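Local structure of purine nucleosidase, (IunH-1) (Sulfolobus solfataricus, 3T8J) at residues A[129-132]-A[137-140]. The protein is a purine nucleosidase by name, of the nucleosidase clan, with an alpha/beta fold built round a mixed, largely parallel beta-sheet and a bound sodium ion. Sequence-based numbering, arbitrary orientation. Where two conformers were deposited one is given.
Sequences LAYL and IVKK
The ring of Tyr131 meets the CG2 methyl of Val138 obliquely, through CD1 and CE1: Tyr131 CE1 and Val138 CG2 are 3.7 Å apart, and CD1 is equally near. The contact lies in the beta-alpha-beta crossover in which helix 125-133 follows strand 116-120 and the single turn 137-140 leads into the neighbouring parallel strand 141-147. Tyr131 carries CG anti to its own nitrogen (chi1 169°), which sends the ring out beside the short helix. Its hydroxyl is hydrogen-bonded to Lys66 NZ of the second subunit, so the same side chain packs within the chain and reaches across a subunit boundary. Ala178 touches both Tyr131 and Val138, and Ile174 of helix 169-177 also packs on the tyrosine.

Beside the base of the tyrosine side chain, Ile137 sets its CD1 methyl against the backbone of Tyr131 in the longer helix. CG1 sits between the backbone nitrogen and carbonyl carbon (chi1 68°), and the chain then runs extended to CD1. Ile137 CD1 lies 3.7 Å from Ala130 CB, with Tyr131 CB looser at 4.2 Å. Helix 101-111 covers this side through Ile105 against Ala130 and Ala109 against Ile137. No hydrogen bond crosses between the two segments; their closest approach is Ile137 CD1 to Tyr131 N, at 3.5 Å.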
loop_
_atom_site.group_PDB
_atom_site.type_symbol
_atom_site.label_atom_id
_atom_site.label_comp_id
_atom_site.label_asym_id
_atom_site.label_seq_id
_atom_site.Cartn_x
_atom_site.Cartn_y
_atom_site.Cartn_z
ATOM N N LEU A 129 4.915 -16.946 -16.489
ATOM C CA LEU A 129 3.906 -17.213 -17.513
ATOM C C LEU A 129 3.790 -18.721 -17.816
ATOM O O LEU A 129 2.685 -19.235 -17.950
ATOM C CB LEU A 129 4.181 -16.383 -18.782
ATOM C CG LEU A 129 3.035 -16.293 -19.794
ATOM C CD1 LEU A 129 1.690 -16.020 -19.134
ATOM C CD2 LEU A 129 3.344 -15.215 -20.829
ATOM N N ALA A 130 4.926 -19.427 -17.896
ATOM C CA ALA A 130 4.906 -20.865 -18.105
ATOM C C ALA A 130 4.153 -21.558 -16.956
ATOM O O ALA A 130 3.318 -22.452 -17.192
ATOM C CB ALA A 130 6.349 -21.410 -18.234
ATOM N N TYR A 131 4.457 -21.175 -15.714
ATOM C CA TYR A 131 3.767 -21.761 -14.526
ATOM C C TYR A 131 2.262 -21.507 -14.595
ATOM O O TYR A 131 1.469 -22.408 -14.315
ATOM C CB TYR A 131 4.345 -21.212 -13.209
ATOM C CG TYR A 131 3.503 -21.571 -12.019
ATOM C CD1 TYR A 131 3.555 -22.844 -11.506
ATOM C CD2 TYR A 131 2.592 -20.671 -11.487
ATOM C CE1 TYR A 131 2.726 -23.207 -10.449
ATOM C CE2 TYR A 131 1.773 -21.011 -10.439
ATOM C CZ TYR A 131 1.851 -22.279 -9.925
ATOM O OH TYR A 131 1.021 -22.683 -8.867
ATOM N N LEU A 132 1.872 -20.271 -14.908
ATOM C CA LEU A 132 0.464 -19.892 -14.952
ATOM C C LEU A 132 -0.316 -20.741 -15.967
ATOM O O LEU A 132 -1.481 -21.134 -15.701
ATOM C CB LEU A 132 0.297 -18.391 -15.262
ATOM C CG LEU A 132 0.744 -17.428 -14.155
ATOM C CD1 LEU A 132 0.867 -15.996 -14.744
ATOM C CD2 LEU A 132 -0.214 -17.483 -12.993
ATOM N N ILE A 137 4.727 -27.832 -14.079
ATOM C CA ILE A 137 6.160 -27.636 -14.280
ATOM C C ILE A 137 6.936 -27.530 -12.963
ATOM O O ILE A 137 8.152 -27.662 -12.948
ATOM C CB ILE A 137 6.517 -26.419 -15.221
ATOM C CG1 ILE A 137 6.172 -25.058 -14.590
ATOM C CG2 ILE A 137 5.847 -26.566 -16.581
ATOM C CD1 ILE A 137 6.663 -23.854 -15.422
ATOM N N VAL A 138 6.246 -27.303 -11.842
ATOM C CA VAL A 138 6.927 -27.221 -10.559
ATOM C C VAL A 138 7.595 -28.567 -10.180
ATOM O O VAL A 138 8.703 -28.570 -9.651
ATOM C CB VAL A 138 5.972 -26.771 -9.449
ATOM C CG1 VAL A 138 6.577 -27.006 -8.078
ATOM C CG2 VAL A 138 5.602 -25.309 -9.615
ATOM N N LYS A 139 6.951 -29.675 -10.493
ATOM C CA LYS A 139 7.610 -30.973 -10.302
ATOM C C LYS A 139 8.540 -31.329 -11.455
ATOM O O LYS A 139 9.617 -31.934 -11.233
ATOM C CB LYS A 139 6.624 -32.099 -10.076
ATOM C CG LYS A 139 7.384 -33.427 -9.800
ATOM C CD LYS A 139 6.593 -34.435 -9.103
ATOM C CE LYS A 139 7.344 -35.754 -9.113
ATOM N NZ LYS A 139 6.606 -36.792 -8.341
ATOM N N LYS A 140 8.143 -30.997 -12.686
ATOM C CA LYS A 140 8.917 -31.407 -13.871
ATOM C C LYS A 140 10.277 -30.709 -13.971
ATOM O O LYS A 140 11.239 -31.289 -14.498
ATOM C CB LYS A 140 8.118 -31.191 -15.161
ATOM C CG LYS A 140 6.887 -32.073 -15.228
ATOM C CD LYS A 140 5.950 -31.711 -16.337
ATOM C CE LYS A 140 4.716 -32.615 -16.296
ATOM N NZ LYS A 140 3.710 -32.205 -17.313
#